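PDB 3E96: dihydrodipicolinate synthase from Bacillus clausii KSM-K16, which probably catalyses the formation of 4-hydroxy-tetrahydrodipicolinate, as a lyase of the TIM-barrel type. Local coordinates for residues 264-269 with 283-288. Numbering follows the deposited sequence.
Sequences IKEAME and NELSNE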
loop_
_atom_site.group_PDB
_atom_site.type_symbol
_atom_site.label_atom_id
_atom_site.label_comp_id
_atom_site.label_asym_id
_atom_site.label_seq_id
_atom_site.Cartn_x
_atom_site.Cartn_y
_atom_site.Cartn_z
ATOM N N ILE B 264 15.307 14.033 -1.890
ATOM C CA ILE B 264 15.781 14.566 -0.617
ATOM C C ILE B 264 17.167 14.003 -0.282
ATOM O O ILE B 264 18.086 14.750 0.083
ATOM C CB ILE B 264 14.808 14.213 0.539
ATOM C CG1 ILE B 264 13.516 15.020 0.395
ATOM C CG2 ILE B 264 15.454 14.507 1.889
ATOM C CD1 ILE B 264 12.468 14.694 1.443
ATOM N N LYS B 265 17.320 12.689 -0.415
ATOM C CA LYS B 265 18.593 12.048 -0.103
ATOM C C LYS B 265 19.753 12.457 -0.998
ATOM O O LYS B 265 20.870 12.661 -0.515
ATOM C CB LYS B 265 18.435 10.522 -0.105
ATOM C CG LYS B 265 17.645 10.008 1.102
ATOM C CD LYS B 265 17.675 8.489 1.228
ATOM C CE LYS B 265 16.980 8.045 2.515
ATOM N NZ LYS B 265 16.836 6.557 2.620
ATOM N N GLU B 266 19.510 12.583 -2.295
ATOM C CA GLU B 266 20.598 12.975 -3.183
ATOM C C GLU B 266 20.913 14.460 -3.019
ATOM O O GLU B 266 22.050 14.884 -3.226
ATOM C CB GLU B 266 20.266 12.612 -4.631
ATOM C CG GLU B 266 20.244 11.100 -4.829
ATOM C CD GLU B 266 20.432 10.663 -6.266
ATOM O OE1 GLU B 266 20.995 11.443 -7.068
ATOM O OE2 GLU B 266 20.032 9.524 -6.587
ATOM N N ALA B 267 19.919 15.245 -2.616
ATOM C CA ALA B 267 20.133 16.669 -2.382
ATOM C C ALA B 267 20.974 16.824 -1.108
ATOM O O ALA B 267 21.918 17.624 -1.067
ATOM C CB ALA B 267 18.798 17.387 -2.220
ATOM N N MET B 268 20.628 16.055 -0.074
ATOM C CA MET B 268 21.358 16.088 1.199
ATOM C C MET B 268 22.826 15.722 0.968
ATOM O O MET B 268 23.729 16.388 1.487
ATOM C CB MET B 268 20.750 15.102 2.220
ATOM C CG MET B 268 19.350 15.465 2.743
ATOM S SD MET B 268 18.610 14.241 3.875
ATOM C CE MET B 268 18.066 13.048 2.772
ATOM N N GLU B 269 23.064 14.663 0.195
ATOM C CA GLU B 269 24.430 14.223 -0.086
ATOM C C GLU B 269 25.223 15.311 -0.813
ATOM O O GLU B 269 26.415 15.509 -0.540
ATOM C CB GLU B 269 24.423 12.937 -0.919
ATOM C CG GLU B 269 24.053 11.665 -0.140
ATOM C CD GLU B 269 25.102 11.258 0.887
ATOM O OE1 GLU B 269 26.304 11.525 0.661
ATOM O OE2 GLU B 269 24.730 10.646 1.913
ATOM N N ASN B 283 15.108 3.456 -6.603
ATOM C CA ASN B 283 16.558 3.437 -6.759
ATOM C C ASN B 283 17.068 4.860 -6.974
ATOM O O ASN B 283 16.337 5.822 -6.722
ATOM C CB ASN B 283 16.972 2.487 -7.899
ATOM C CG ASN B 283 16.555 2.976 -9.274
ATOM O OD1 ASN B 283 15.538 3.647 -9.435
ATOM N ND2 ASN B 283 17.342 2.614 -10.283
ATOM N N GLU B 284 18.308 5.010 -7.425
ATOM C CA GLU B 284 18.870 6.350 -7.593
ATOM C C GLU B 284 18.304 7.176 -8.739
ATOM O O GLU B 284 17.656 6.654 -9.644
ATOM C CB GLU B 284 20.399 6.273 -7.717
ATOM C CG GLU B 284 20.930 5.634 -8.995
ATOM C CD GLU B 284 20.601 4.155 -9.113
ATOM O OE1 GLU B 284 20.637 3.439 -8.086
ATOM O OE2 GLU B 284 20.320 3.701 -10.242
ATOM N N LEU B 285 18.552 8.483 -8.685
ATOM C CA LEU B 285 18.072 9.402 -9.710
ATOM C C LEU B 285 18.801 9.209 -11.030
ATOM O O LEU B 285 19.947 8.762 -11.059
ATOM C CB LEU B 285 18.259 10.859 -9.259
ATOM C CG LEU B 285 17.435 11.378 -8.078
ATOM C CD1 LEU B 285 17.801 12.833 -7.798
ATOM C CD2 LEU B 285 15.951 11.261 -8.401
ATOM N N SER B 286 18.124 9.548 -12.121
ATOM C CA SER B 286 18.721 9.462 -13.450
ATOM C C SER B 286 19.688 10.640 -13.532
ATOM O O SER B 286 19.671 11.518 -12.666
ATOM C CB SER B 286 17.649 9.627 -14.524
ATOM O OG SER B 286 17.037 10.904 -14.414
ATOM N N ASN B 287 20.524 10.670 -14.564
ATOM C CA ASN B 287 21.464 11.773 -14.714
ATOM C C ASN B 287 20.673 13.061 -14.907
ATOM O O ASN B 287 21.042 14.115 -14.389
ATOM C CB ASN B 287 22.391 11.539 -15.911
ATOM C CG ASN B 287 23.264 10.310 -15.743
ATOM O OD1 ASN B 287 23.852 10.094 -14.683
ATOM N ND2 ASN B 287 23.360 9.502 -16.794
ATOM N N GLU B 288 19.569 12.965 -15.641
ATOM C CA GLU B 288 18.718 14.120 -15.886
ATOM C C GLU B 288 18.239 14.736 -14.577
ATOM O O GLU B 288 18.350 15.942 -14.375
ATOM C CB GLU B 288 17.499 13.723 -16.720
ATOM C CG GLU B 288 16.515 14.866 -16.935
ATOM C CD GLU B 288 15.215 14.413 -17.578
ATOM O OE1 GLU B 288 14.345 15.277 -17.823
ATOM O OE2 GLU B 288 15.060 13.200 -17.834
#
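The carboxylate of Glu266 has one face covered by the side chain of Leu285. CG of Leu285 sits almost squarely over that face, 3.6 Å from Glu266 CD. Leu285 CD1 covers the OE1 half, 3.6 Å from Glu266 OE1. At the edge, beyond OE2, CB of Glu284 packs 3.5 Å from Glu266 OE2. The backbone N of Leu285 gives Glu266 OE2 a hydrogen bond of 2.8 Å. It is practically straight (179°) and comes from the syn side, 31° out of the carboxylate plane. Beyond CG the Glu266 chain is extended (chi2 -159°), which carries the carboxylate from the helix to the 283-286 loop. Both segments belong to the C-terminal helical part that follows the eight-stranded TIM barrel. Helix 262-270 is joined here to the turn leading into helix 287-299. Lys290 of that last helix forms a salt bridge with Glu266 OE1 and a hydrogen bond with Leu285 O. With an alanine at Glu266, the Leu285 N-H and the Lys290 ammonium would probably lose this carboxylate, and a gap would probably open beside Leu285. Leu285 also packs on Val262, Val263 and Val293. Next to it, Ser286 is the N-cap of helix 287-299, its OG bonded to Asp289 N.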